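Local atomic coordinates of DNA topoisomerase 2-associated protein PAT1 (Saccharomyces cerevisiae, PDB entry 5LMG), a protein that activates mRNA decapping and represses translation, its C-terminal domain directly binding the decapping enzyme Dcp2 and the 5'-3' exonuclease Xrn1. Residues A[95-100]-A[129-134]; A[138-143]-A[154-159]; A[166-171]-A[207-212]; A[193-198]-A[250-255]; A[284-289]-A[353-358]. The protein carries 2 engineered substitutions. One frame throughout, in Å; residues are numbered along the deposited sequence.

Contact 1: A[95-100]-A[129-134]; sequences PFISML and FNELSH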
# COMPACT_ATOMS: atom_id res chain seq x y z
N PRO A 95 12.54 -19.61 2.31
CA PRO A 95 13.19 -19.38 0.99
C PRO A 95 12.35 -18.63 -0.04
O PRO A 95 12.92 -17.90 -0.86
CB PRO A 95 13.55 -20.80 0.52
CG PRO A 95 13.66 -21.60 1.78
CD PRO A 95 12.58 -21.04 2.67
N PHE A 96 11.00 -18.76 0.01
CA PHE A 96 10.10 -18.04 -0.90
C PHE A 96 10.18 -16.52 -0.65
O PHE A 96 10.22 -15.75 -1.60
CB PHE A 96 8.65 -18.55 -0.81
CG PHE A 96 7.69 -17.79 -1.70
CD1 PHE A 96 7.62 -18.05 -3.07
CD2 PHE A 96 6.86 -16.81 -1.17
CE1 PHE A 96 6.75 -17.35 -3.89
CE2 PHE A 96 5.97 -16.11 -1.99
CZ PHE A 96 5.92 -16.38 -3.35
N ILE A 97 10.20 -16.11 0.64
CA ILE A 97 10.31 -14.72 1.08
C ILE A 97 11.62 -14.10 0.56
O ILE A 97 11.59 -12.99 0.04
CB ILE A 97 10.11 -14.56 2.62
CG1 ILE A 97 8.67 -14.96 3.06
CG2 ILE A 97 10.50 -13.17 3.16
CD1 ILE A 97 7.50 -14.00 2.62
N SER A 98 12.73 -14.85 0.65
CA SER A 98 14.03 -14.38 0.14
C SER A 98 14.07 -14.27 -1.38
O SER A 98 14.72 -13.34 -1.89
CB SER A 98 15.16 -15.25 0.66
OG SER A 98 15.50 -14.83 1.97
N MET A 99 13.35 -15.17 -2.11
CA MET A 99 13.26 -15.15 -3.58
C MET A 99 12.63 -13.83 -4.07
O MET A 99 12.97 -13.35 -5.15
CB MET A 99 12.48 -16.37 -4.11
CG MET A 99 13.33 -17.64 -4.17
SD MET A 99 12.66 -18.98 -5.21
CE MET A 99 11.47 -19.68 -4.10
N LEU A 100 11.76 -13.25 -3.23
CA LEU A 100 11.06 -11.99 -3.46
C LEU A 100 11.97 -10.76 -3.31
O LEU A 100 11.55 -9.65 -3.63
CB LEU A 100 9.83 -11.90 -2.53
CG LEU A 100 8.46 -12.29 -3.11
CD1 LEU A 100 8.41 -13.73 -3.55
CD2 LEU A 100 7.36 -12.08 -2.08
N PHE A 129 2.10 -12.39 4.46
CA PHE A 129 1.60 -11.65 5.62
C PHE A 129 2.23 -12.09 6.95
O PHE A 129 2.48 -11.24 7.80
CB PHE A 129 0.06 -11.67 5.68
CG PHE A 129 -0.58 -10.76 4.65
CD1 PHE A 129 -0.53 -9.37 4.80
CD2 PHE A 129 -1.21 -11.28 3.53
CE1 PHE A 129 -1.09 -8.53 3.84
CE2 PHE A 129 -1.77 -10.44 2.57
CZ PHE A 129 -1.71 -9.07 2.73
N ASN A 130 2.55 -13.39 7.10
CA ASN A 130 3.18 -13.95 8.30
C ASN A 130 4.62 -13.45 8.49
O ASN A 130 5.05 -13.24 9.62
CB ASN A 130 3.17 -15.49 8.24
CG ASN A 130 3.63 -16.18 9.50
OD1 ASN A 130 2.95 -16.15 10.53
ND2 ASN A 130 4.78 -16.83 9.44
N GLU A 131 5.37 -13.28 7.38
CA GLU A 131 6.77 -12.86 7.39
C GLU A 131 6.96 -11.47 6.74
O GLU A 131 8.06 -11.18 6.26
CB GLU A 131 7.63 -13.92 6.67
CG GLU A 131 7.56 -15.31 7.28
CD GLU A 131 8.86 -15.78 7.91
OE1 GLU A 131 9.56 -16.60 7.28
OE2 GLU A 131 9.16 -15.32 9.04
N LEU A 132 5.91 -10.62 6.75
CA LEU A 132 5.93 -9.30 6.11
C LEU A 132 7.07 -8.38 6.59
O LEU A 132 7.63 -7.66 5.77
CB LEU A 132 4.56 -8.61 6.22
CG LEU A 132 4.23 -7.57 5.14
CD1 LEU A 132 4.47 -8.12 3.72
CD2 LEU A 132 2.80 -7.08 5.27
N SER A 133 7.44 -8.45 7.88
CA SER A 133 8.53 -7.64 8.43
C SER A 133 9.92 -8.12 7.97
O SER A 133 10.87 -7.34 8.01
CB SER A 133 8.44 -7.55 9.95
OG SER A 133 7.25 -6.87 10.32
N HIS A 134 10.02 -9.38 7.51
CA HIS A 134 11.24 -10.01 7.00
C HIS A 134 11.38 -9.83 5.47
O HIS A 134 12.38 -10.25 4.88
CB HIS A 134 11.28 -11.51 7.36
CG HIS A 134 11.30 -11.82 8.83
ND1 HIS A 134 11.22 -10.82 9.79
CD2 HIS A 134 11.39 -13.02 9.45
CE1 HIS A 134 11.25 -11.44 10.96
NE2 HIS A 134 11.36 -12.77 10.81

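Contact 2: A[138-143]-A[154-159]; sequences IILSSY and LKKVDL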
# COMPACT_ATOMS: atom_id res chain seq x y z
N ILE A 138 9.82 -4.35 2.18
CA ILE A 138 9.23 -3.59 3.29
C ILE A 138 10.34 -2.75 3.93
O ILE A 138 10.15 -1.56 4.13
CB ILE A 138 8.53 -4.55 4.30
CG1 ILE A 138 7.28 -5.22 3.65
CG2 ILE A 138 8.22 -3.86 5.64
CD1 ILE A 138 6.02 -4.31 3.33
N ILE A 139 11.50 -3.37 4.19
CA ILE A 139 12.67 -2.70 4.78
C ILE A 139 13.14 -1.56 3.85
O ILE A 139 13.38 -0.46 4.33
CB ILE A 139 13.77 -3.73 5.19
CG1 ILE A 139 13.24 -4.64 6.34
CG2 ILE A 139 15.08 -3.03 5.63
CD1 ILE A 139 13.75 -6.06 6.32
N LEU A 140 13.16 -1.79 2.52
CA LEU A 140 13.56 -0.80 1.52
C LEU A 140 12.58 0.36 1.37
O LEU A 140 13.01 1.46 1.05
CB LEU A 140 13.79 -1.45 0.14
CG LEU A 140 15.04 -2.34 0.01
CD1 LEU A 140 15.12 -2.96 -1.38
CD2 LEU A 140 16.33 -1.56 0.37
N SER A 141 11.28 0.09 1.50
CA SER A 141 10.23 1.10 1.33
C SER A 141 9.84 1.82 2.64
O SER A 141 8.99 2.70 2.62
CB SER A 141 9.00 0.50 0.64
OG SER A 141 8.47 -0.56 1.42
N SER A 142 10.46 1.44 3.78
CA SER A 142 10.19 2.12 5.06
C SER A 142 11.18 3.29 5.21
O SER A 142 12.39 3.09 5.14
CB SER A 142 10.36 1.17 6.24
OG SER A 142 10.30 1.87 7.48
N TYR A 143 10.65 4.49 5.48
CA TYR A 143 11.49 5.68 5.74
C TYR A 143 12.31 5.52 7.03
O TYR A 143 13.30 6.20 7.20
CB TYR A 143 10.62 6.95 5.80
CG TYR A 143 9.68 7.05 6.99
CD1 TYR A 143 10.14 7.51 8.22
CD2 TYR A 143 8.32 6.81 6.84
CE1 TYR A 143 9.27 7.70 9.29
CE2 TYR A 143 7.44 7.02 7.90
CZ TYR A 143 7.92 7.45 9.13
OH TYR A 143 7.09 7.60 10.21
N LEU A 154 14.34 2.29 -5.26
CA LEU A 154 13.00 2.83 -5.58
C LEU A 154 12.35 2.06 -6.75
O LEU A 154 11.15 1.77 -6.70
CB LEU A 154 13.05 4.34 -5.88
CG LEU A 154 13.37 5.29 -4.71
CD1 LEU A 154 13.45 6.75 -5.19
CD2 LEU A 154 12.36 5.15 -3.56
N LYS A 155 13.17 1.69 -7.78
CA LYS A 155 12.73 0.91 -8.95
C LYS A 155 12.22 -0.47 -8.49
O LYS A 155 11.20 -0.94 -9.00
CB LYS A 155 13.85 0.77 -10.00
CG LYS A 155 14.20 2.07 -10.76
CD LYS A 155 13.11 2.48 -11.76
CE LYS A 155 13.37 3.83 -12.36
NZ LYS A 155 12.28 4.24 -13.29
N LYS A 156 12.92 -1.11 -7.53
CA LYS A 156 12.53 -2.41 -6.97
C LYS A 156 11.17 -2.33 -6.26
O LYS A 156 10.33 -3.22 -6.43
CB LYS A 156 13.60 -2.95 -6.03
CG LYS A 156 14.83 -3.50 -6.75
CD LYS A 156 15.89 -4.06 -5.80
CE LYS A 156 15.50 -5.37 -5.13
NZ LYS A 156 15.37 -6.49 -6.10
N VAL A 157 10.94 -1.22 -5.51
CA VAL A 157 9.71 -0.95 -4.77
C VAL A 157 8.54 -0.80 -5.77
O VAL A 157 7.52 -1.45 -5.58
CB VAL A 157 9.85 0.26 -3.79
CG1 VAL A 157 8.51 0.63 -3.15
CG2 VAL A 157 10.89 -0.03 -2.70
N ASP A 158 8.73 0.01 -6.84
CA ASP A 158 7.73 0.22 -7.89
C ASP A 158 7.37 -1.10 -8.61
O ASP A 158 6.19 -1.33 -8.92
CB ASP A 158 8.20 1.29 -8.91
CG ASP A 158 8.54 2.66 -8.34
OD1 ASP A 158 8.09 2.97 -7.21
OD2 ASP A 158 9.23 3.43 -9.03
N LEU A 159 8.38 -1.98 -8.85
CA LEU A 159 8.19 -3.29 -9.48
C LEU A 159 7.31 -4.19 -8.59
O LEU A 159 6.33 -4.74 -9.09
CB LEU A 159 9.52 -4.00 -9.81
CG LEU A 159 9.38 -5.37 -10.52
CD1 LEU A 159 8.99 -5.21 -11.98
CD2 LEU A 159 10.66 -6.19 -10.39

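Contact 3: A[166-171]-A[207-212]; sequences KIIVSF and ITILIS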
# COMPACT_ATOMS: atom_id res chain seq x y z
N LYS A 166 -1.10 -6.21 -7.53
CA LYS A 166 -2.11 -6.49 -8.56
C LYS A 166 -2.60 -7.96 -8.44
O LYS A 166 -3.79 -8.22 -8.59
CB LYS A 166 -1.50 -6.24 -9.96
CG LYS A 166 -2.52 -6.08 -11.10
CD LYS A 166 -1.85 -6.26 -12.47
CE LYS A 166 -0.99 -5.09 -12.90
NZ LYS A 166 0.04 -5.51 -13.90
N ILE A 167 -1.68 -8.90 -8.16
CA ILE A 167 -1.97 -10.33 -7.95
C ILE A 167 -2.83 -10.53 -6.68
O ILE A 167 -3.81 -11.26 -6.72
CB ILE A 167 -0.64 -11.15 -7.90
CG1 ILE A 167 0.03 -11.24 -9.28
CG2 ILE A 167 -0.85 -12.55 -7.29
CD1 ILE A 167 1.51 -11.67 -9.22
N ILE A 168 -2.43 -9.89 -5.56
CA ILE A 168 -3.14 -9.99 -4.28
C ILE A 168 -4.58 -9.48 -4.43
O ILE A 168 -5.50 -10.22 -4.10
CB ILE A 168 -2.33 -9.33 -3.13
CG1 ILE A 168 -1.07 -10.18 -2.83
CG2 ILE A 168 -3.18 -9.11 -1.88
CD1 ILE A 168 0.03 -9.52 -2.04
N VAL A 169 -4.74 -8.27 -5.02
CA VAL A 169 -6.02 -7.60 -5.31
C VAL A 169 -6.94 -8.51 -6.12
O VAL A 169 -8.05 -8.78 -5.67
CB VAL A 169 -5.81 -6.20 -6.00
CG1 VAL A 169 -7.13 -5.61 -6.48
CG2 VAL A 169 -5.12 -5.23 -5.06
N SER A 170 -6.48 -9.01 -7.29
CA SER A 170 -7.24 -9.90 -8.18
C SER A 170 -7.69 -11.20 -7.49
O SER A 170 -8.87 -11.55 -7.59
CB SER A 170 -6.46 -10.20 -9.46
OG SER A 170 -5.54 -11.27 -9.30
N PHE A 171 -6.78 -11.87 -6.77
CA PHE A 171 -7.08 -13.09 -6.03
C PHE A 171 -8.13 -12.88 -4.91
O PHE A 171 -9.03 -13.70 -4.78
CB PHE A 171 -5.80 -13.75 -5.48
CG PHE A 171 -6.06 -14.90 -4.53
CD1 PHE A 171 -6.46 -16.14 -5.00
CD2 PHE A 171 -5.91 -14.74 -3.15
CE1 PHE A 171 -6.72 -17.20 -4.12
CE2 PHE A 171 -6.17 -15.80 -2.27
CZ PHE A 171 -6.57 -17.02 -2.76
N ILE A 207 -2.18 -3.23 3.71
CA ILE A 207 -3.18 -3.09 4.77
C ILE A 207 -4.48 -2.54 4.16
O ILE A 207 -5.54 -3.12 4.40
CB ILE A 207 -2.67 -2.29 6.01
CG1 ILE A 207 -1.49 -3.02 6.69
CG2 ILE A 207 -3.81 -2.05 7.03
CD1 ILE A 207 -0.58 -2.13 7.56
N THR A 208 -4.38 -1.49 3.31
CA THR A 208 -5.53 -0.87 2.62
C THR A 208 -6.33 -1.90 1.81
O THR A 208 -7.56 -1.89 1.89
CB THR A 208 -5.09 0.32 1.76
OG1 THR A 208 -4.28 1.17 2.54
CG2 THR A 208 -6.28 1.10 1.17
N ILE A 209 -5.62 -2.78 1.06
CA ILE A 209 -6.23 -3.86 0.27
C ILE A 209 -7.05 -4.79 1.20
O ILE A 209 -8.20 -5.05 0.89
CB ILE A 209 -5.15 -4.65 -0.53
CG1 ILE A 209 -4.63 -3.83 -1.72
CG2 ILE A 209 -5.69 -6.03 -0.98
CD1 ILE A 209 -3.24 -4.20 -2.13
N LEU A 210 -6.46 -5.28 2.32
CA LEU A 210 -7.15 -6.16 3.28
C LEU A 210 -8.37 -5.49 3.90
O LEU A 210 -9.43 -6.11 3.93
CB LEU A 210 -6.22 -6.71 4.39
CG LEU A 210 -5.06 -7.62 4.00
CD1 LEU A 210 -4.31 -8.08 5.25
CD2 LEU A 210 -5.54 -8.86 3.23
N ILE A 211 -8.24 -4.22 4.37
CA ILE A 211 -9.35 -3.45 4.99
C ILE A 211 -10.49 -3.24 3.99
O ILE A 211 -11.65 -3.48 4.35
CB ILE A 211 -8.89 -2.09 5.59
CG1 ILE A 211 -7.92 -2.25 6.78
CG2 ILE A 211 -10.10 -1.20 5.98
CD1 ILE A 211 -7.25 -0.86 7.16
N SER A 212 -10.15 -2.76 2.76
CA SER A 212 -11.12 -2.52 1.67
C SER A 212 -11.88 -3.79 1.27
O SER A 212 -13.10 -3.73 1.09
CB SER A 212 -10.44 -1.89 0.47
OG SER A 212 -9.86 -0.65 0.84

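Contact 4: A[193-198]-A[250-255]; sequences NVSFLT and IQLIFP. With EDO (1,2-ethanediol), chain H.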
# COMPACT_ATOMS: atom_id res chain seq x y z
N ASN A 193 4.88 -5.83 13.87
CA ASN A 193 4.68 -4.55 14.52
C ASN A 193 3.95 -3.79 13.40
O ASN A 193 4.57 -3.44 12.38
CB ASN A 193 6.03 -3.87 14.84
CG ASN A 193 5.91 -2.52 15.50
OD1 ASN A 193 5.22 -1.60 15.04
ND2 ASN A 193 6.63 -2.35 16.60
N VAL A 194 2.62 -3.62 13.54
CA VAL A 194 1.73 -2.98 12.56
C VAL A 194 2.17 -1.53 12.27
O VAL A 194 2.22 -1.15 11.10
CB VAL A 194 0.22 -3.11 12.94
CG1 VAL A 194 -0.68 -2.59 11.82
CG2 VAL A 194 -0.14 -4.56 13.26
N SER A 195 2.53 -0.76 13.32
CA SER A 195 2.99 0.62 13.14
C SER A 195 4.24 0.70 12.24
O SER A 195 4.32 1.60 11.40
CB SER A 195 3.25 1.29 14.49
OG SER A 195 3.71 2.62 14.28
N PHE A 196 5.20 -0.26 12.38
CA PHE A 196 6.36 -0.31 11.49
C PHE A 196 5.90 -0.53 10.03
O PHE A 196 6.39 0.17 9.15
CB PHE A 196 7.40 -1.39 11.90
CG PHE A 196 8.47 -1.60 10.84
CD1 PHE A 196 9.45 -0.63 10.61
CD2 PHE A 196 8.47 -2.74 10.04
CE1 PHE A 196 10.41 -0.80 9.60
CE2 PHE A 196 9.44 -2.92 9.04
CZ PHE A 196 10.40 -1.94 8.82
N LEU A 197 4.93 -1.45 9.79
CA LEU A 197 4.39 -1.74 8.45
C LEU A 197 3.80 -0.50 7.76
O LEU A 197 3.94 -0.34 6.54
CB LEU A 197 3.36 -2.88 8.47
CG LEU A 197 3.83 -4.29 8.86
CD1 LEU A 197 2.70 -5.29 8.68
CD2 LEU A 197 5.08 -4.74 8.05
N THR A 198 3.19 0.40 8.56
CA THR A 198 2.59 1.65 8.06
C THR A 198 3.63 2.74 7.68
O THR A 198 3.24 3.73 7.06
CB THR A 198 1.55 2.19 9.03
OG1 THR A 198 2.19 2.70 10.19
CG2 THR A 198 0.45 1.16 9.36
N ILE A 250 -0.88 6.95 14.32
CA ILE A 250 -1.49 7.21 13.00
C ILE A 250 -0.70 8.26 12.17
O ILE A 250 -0.53 8.07 10.96
CB ILE A 250 -3.02 7.55 13.11
CG1 ILE A 250 -3.81 6.34 13.68
CG2 ILE A 250 -3.61 7.96 11.74
CD1 ILE A 250 -5.25 6.68 14.28
N GLN A 251 -0.19 9.33 12.81
CA GLN A 251 0.60 10.38 12.15
C GLN A 251 1.90 9.84 11.49
O GLN A 251 2.35 10.39 10.48
CB GLN A 251 0.87 11.54 13.13
CG GLN A 251 2.11 12.41 12.86
CD GLN A 251 1.96 13.34 11.68
OE1 GLN A 251 1.06 14.19 11.63
NE2 GLN A 251 2.89 13.25 10.73
N LEU A 252 2.45 8.72 12.02
CA LEU A 252 3.69 8.10 11.52
C LEU A 252 3.58 7.52 10.09
O LEU A 252 4.59 7.17 9.48
CB LEU A 252 4.24 7.05 12.50
CG LEU A 252 4.54 7.51 13.94
CD1 LEU A 252 5.09 6.35 14.76
CD2 LEU A 252 5.53 8.69 13.97
N ILE A 253 2.36 7.46 9.54
CA ILE A 253 2.12 7.01 8.17
C ILE A 253 2.60 8.10 7.16
O ILE A 253 2.86 7.77 6.00
CB ILE A 253 0.66 6.54 7.93
CG1 ILE A 253 -0.33 7.73 7.84
CG2 ILE A 253 0.22 5.48 8.96
CD1 ILE A 253 -1.78 7.34 7.53
N PHE A 254 2.72 9.37 7.61
CA PHE A 254 3.20 10.50 6.79
C PHE A 254 4.73 10.59 6.96
O PHE A 254 5.18 10.86 8.08
CB PHE A 254 2.51 11.82 7.20
CG PHE A 254 1.03 11.90 6.88
CD1 PHE A 254 0.09 11.38 7.76
CD2 PHE A 254 0.59 12.49 5.70
CE1 PHE A 254 -1.28 11.44 7.46
CE2 PHE A 254 -0.78 12.57 5.40
CZ PHE A 254 -1.71 12.06 6.29
N PRO A 255 5.54 10.30 5.91
CA PRO A 255 7.01 10.32 6.07
C PRO A 255 7.59 11.70 6.34
O PRO A 255 6.95 12.70 5.98
CB PRO A 255 7.53 9.74 4.74
CG PRO A 255 6.35 9.09 4.10
CD PRO A 255 5.17 9.91 4.54
C1 EDO H . 3.85 15.90 4.98
O1 EDO H . 2.51 15.63 4.59
C2 EDO H . 4.43 14.64 5.67
O2 EDO H . 4.64 13.57 4.74
O HOH W 1 3.53 5.39 4.92

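Contact 5: A[284-289]-A[353-358]; sequences LAASGK and LNVMGL. Engineered in segment 284-289: Ala286 (natural residue Leu). With EDO (1,2-ethanediol), chain L.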
# COMPACT_ATOMS: atom_id res chain seq x y z
N LEU A 284 -9.65 3.11 6.54
CA LEU A 284 -9.62 2.96 8.01
C LEU A 284 -10.86 3.64 8.62
O LEU A 284 -11.56 3.00 9.40
CB LEU A 284 -8.30 3.54 8.59
CG LEU A 284 -8.01 3.33 10.09
CD1 LEU A 284 -7.72 1.85 10.44
CD2 LEU A 284 -6.87 4.22 10.55
N ALA A 285 -11.17 4.88 8.18
CA ALA A 285 -12.33 5.65 8.65
C ALA A 285 -13.69 5.00 8.30
O ALA A 285 -14.58 4.97 9.16
CB ALA A 285 -12.27 7.07 8.11
N ALA A 286 -13.83 4.48 7.06
CA ALA A 286 -15.03 3.84 6.50
C ALA A 286 -15.49 2.62 7.26
O ALA A 286 -16.69 2.42 7.37
CB ALA A 286 -14.82 3.50 5.02
N SER A 287 -14.54 1.82 7.81
CA SER A 287 -14.84 0.62 8.59
C SER A 287 -14.90 0.89 10.11
O SER A 287 -15.16 -0.03 10.88
CB SER A 287 -13.83 -0.49 8.29
OG SER A 287 -14.08 -1.08 7.02
N GLY A 288 -14.68 2.14 10.53
CA GLY A 288 -14.71 2.52 11.93
C GLY A 288 -16.02 3.12 12.42
O GLY A 288 -16.78 3.70 11.63
N LYS A 289 -16.29 3.01 13.73
CA LYS A 289 -17.45 3.64 14.37
C LYS A 289 -17.10 5.14 14.55
O LYS A 289 -15.98 5.54 14.22
CB LYS A 289 -17.74 2.99 15.74
CG LYS A 289 -18.04 1.49 15.72
CD LYS A 289 -18.47 1.00 17.10
CE LYS A 289 -18.39 -0.50 17.29
NZ LYS A 289 -19.29 -1.25 16.37
N LEU A 353 -12.26 12.64 3.67
CA LEU A 353 -13.30 13.44 4.32
C LEU A 353 -14.73 12.98 4.04
O LEU A 353 -15.51 12.88 4.99
CB LEU A 353 -13.15 14.94 4.00
CG LEU A 353 -11.93 15.68 4.57
CD1 LEU A 353 -11.91 17.12 4.06
CD2 LEU A 353 -11.92 15.66 6.10
N ASN A 354 -15.07 12.72 2.74
CA ASN A 354 -16.41 12.29 2.30
C ASN A 354 -16.91 11.04 3.01
O ASN A 354 -18.09 10.96 3.33
CB ASN A 354 -16.50 12.11 0.79
CG ASN A 354 -16.24 13.37 -0.03
OD1 ASN A 354 -16.19 14.51 0.46
ND2 ASN A 354 -16.08 13.17 -1.30
N VAL A 355 -16.00 10.10 3.28
CA VAL A 355 -16.25 8.84 3.98
C VAL A 355 -16.86 9.10 5.39
O VAL A 355 -17.72 8.35 5.85
CB VAL A 355 -14.91 8.04 3.98
CG1 VAL A 355 -14.69 7.27 5.27
CG2 VAL A 355 -14.81 7.13 2.76
N MET A 356 -16.48 10.23 6.01
CA MET A 356 -16.99 10.66 7.31
C MET A 356 -18.11 11.71 7.19
O MET A 356 -18.49 12.32 8.18
CB MET A 356 -15.84 11.19 8.16
CG MET A 356 -14.82 10.13 8.54
SD MET A 356 -13.35 10.85 9.29
CE MET A 356 -12.86 12.05 7.99
N GLY A 357 -18.62 11.91 5.98
CA GLY A 357 -19.68 12.88 5.71
C GLY A 357 -19.23 14.33 5.75
O GLY A 357 -20.05 15.22 6.01
N LEU A 358 -17.94 14.57 5.49
CA LEU A 358 -17.33 15.90 5.48
C LEU A 358 -16.79 16.23 4.10
O LEU A 358 -16.57 15.32 3.31
CB LEU A 358 -16.21 16.02 6.55
CG LEU A 358 -16.63 15.78 8.02
CD1 LEU A 358 -15.43 15.80 8.91
CD2 LEU A 358 -17.66 16.81 8.49
C1 EDO L . -15.74 -1.82 15.18
O1 EDO L . -14.51 -2.02 15.83
C2 EDO L . -15.55 -0.86 13.99
O2 EDO L . -16.55 -1.07 13.03

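Contact 1: A[95-100]-A[129-134]
Ile97 meets Glu131 and His134, while the flat ring beside it in the chain, Phe96, is covered on one face by Leu100, four residues on: Leu100 CD1 lies 3.6 Å above the Phe96 ring, offset toward the rim. In this mainly helical Pat1 domain, whose family belongs to the TPR clan, the contact sets the short helix 95-99 against the end of helix 118-130, where Glu131 is the first residue to leave helical backbone angles. A beta-branched isoleucine suits the place because its two arms serve two partners. The ethyl arm lies obliquely over the start of the glutamate side chain, Ile97 CG1 being 3.9 Å from Glu131 CB. The other arm, CG2, is swung to the far side from the backbone N (chi1 to CG1 -65°) and reaches the backbone of the turn instead. Replacing Ile97 by an alanine removes both arms and would probably open a gap against Glu131 CB and the His134 carbonyl. A bend at chi2 carries the glutamate carboxylate away from Ile97, and OE1 accepts from Asn94 N, so the methylene part faces the isoleucine. On the turn side, Ile97 CG2 stops 3.9 Å from His134 O.

Contact 2: A[138-143]-A[154-159]
Leu140 reaches from helix 136-141 toward Val157 and Lys156 of helix 151-174, the next helix in the chain, so the two form a helix-loop-helix unit of the mainly helical domain. Followed outward, the leucine first meets its partner at CB, which is 4.3 Å from Val157 CG2. The chain then runs on through CG to CD1, and this methyl ends 4.5 Å from Lys156 CE, against the aliphatic part of the lysine. Leucine suits the position because it can cover both a branched neighbour and a methylene chain.

One residue on, Ser141 brings the helices closest. Its CB nestles between the two arms of the valine, 3.8 Å from Val157 CG1 and 3.9 Å from Val157 CG2. A small residue suits so close an approach, and the serine turns its polar end to other partners: OG sits between the backbone N and the carbonyl carbon (chi1 60°), where it hydrogen-bonds Ile137 O one turn back and Ser200 OG. The nearest atom of the serine to both valine methyls is thus its CB, which fits the buried place of Val157.

Lysine also suits its site, at the partly exposed margin. Its chi3 (72°) folds CE back toward Leu140, and the last torsion then turns the amino group on to other partners: NZ hydrogen-bonds Ser101 O and has a long, weak ion pair with Asp103 OD1.

Contact 3: A[166-171]-A[207-212]
With chi1 at -73°, Ile209 places CG1 beside its own backbone N and sends the ethyl arm outward to Val169, while CG2 takes the position anti to that N and turns to Ile168. Val169 answers with CG2, the branch that lies beside its backbone N. The valine methyl is wedged against the whole ethyl arm: Val169 CG2 lies 3.6 Å from Ile209 CD1 and 3.7 Å from Ile209 CG1. On the inner side two branch methyls meet, Ile168 CG2 and Ile209 CG2 being 4.1 Å apart. Both Ile168 and Val169 cross Ile209 at about a right angle. Beta-branched residues fit this helix-helix packing because their methyls stand close to the backbone and pack at close range without long flexible arms.

The serines of the two helices bond back to their own backbones. Ser170 OG donates to Ile167 O, which also takes Phe171 N on the same face of its carbonyl plane. Ser212 OG donates to Thr208 O at 2.8 Å from above the plane, 37° out of it, whereas Ser212 N comes from the opposite face.

Helix 151-174 and helix 201-216 meet here among several packed helices. Ile209 also rests on Leu165 and Leu172 of helix 151-174; helix 118-130 packs on Ile168 through Leu125 and on Leu210 through Phe129, and Phe280 of helix 275-286 covers Ile207 and Thr208.

Contact 4: A[193-198]-A[250-255]
The N-capped helix 194-197 meets the 3-10 segment 250-253 through Thr198 and Ile253, which join these two short connecting elements of the helical domain. The helix opens with a true N-cap: Asn193 OD1 accepts from Phe196 N at 3.0 Å, with an N-H...O angle of 155°. Farther along, Thr198 folds its hydroxyl back on the same turn, OG1 lying between the backbone N and the carbonyl carbon (chi1 72°) and donating to Ser195 O at 2.7 Å. Ile253 CG2 packs obliquely over the threonine, 3.5 Å from Thr198 CB and 3.6 Å from Thr198 OG1. Threonine suits the spot by joining a hydroxyl that binds its own helix to a branched, largely apolar flank. A valine here keeps the branching but lacks the hydroxyl, which would probably leave Ser195 O without that donor.

The backbones are bridged as well. One water donates to Thr198 O and to Ile253 O, at 2.7 Å each from the water oxygen, satisfying both carbonyls across the seam. On the more exposed side, Leu252 CD1 comes 4.0 Å from Ser195 OG.

Around this joint, helix 234-246 lies against Val194 and Thr198 through Leu246, and helix 275-286 receives Ile253 on Ile277, Phe280 and Leu281. Phe254 continues the packing with an edge-to-face contact to Trp278, and helix 290-322 closes over it and Ile250.

Contact 5: A[284-289]-A[353-358]
Met356, which packs on Ala285, also helps grip Leu353 O: this carbonyl accepts Met356 N and Leu358 N, both at 3.0 Å, from opposite faces of its plane. The second bond, with Gly357 N to Asn354 O, makes a Schellman motif that ends helix 329-355, and glycine suits the C-prime position with its positive phi of 73°. Across the contact, near the end of helix 275-286, the small Ala285 lets the other segment come close: Ala285 CB lies 3.7 Å from Val355 CG1 and 4.0 Å from Met356 CG. Ala286, an engineered substitution for leucine, has its CB 3.8 Å from Val355 CG1. The same valine methyl comes 3.4 Å from Ala286 N, a tight approach, and chi1 of Val355 (143°) stands off a staggered value. Met356 also packs on an apolar side chain of the bound Dcp2 peptide. The meeting of the two helix ends thus rests on van der Waals contact, with no hydrogen bond between the two segments, while backbone bonds fix the helix terminus that borders the peptide.

From the N terminus, contact 1 closes a loop of 28 mostly helical residues, and contact 2 follows in series with a connection of only ten; the two touch through Leu132 and Ile138. Contact 3 begins farther along helix 151-174, which it shares with contact 2, and closes 35 residues to join that helix to helix 201-216. Contact 4 spans 51 and crosses contact 3, their segments alternating, with Ile207 packing on Leu197 and Thr198. A probable hydrogen bond between Tyr143 OH and Leu252 O ties contact 4 back to contact 2. Contact 5 closes last, over 63 residues, joining helix 275-286 to helix 329-355; it touches contact 3 through Ile211, its centre about 32 Å from that of contact 1.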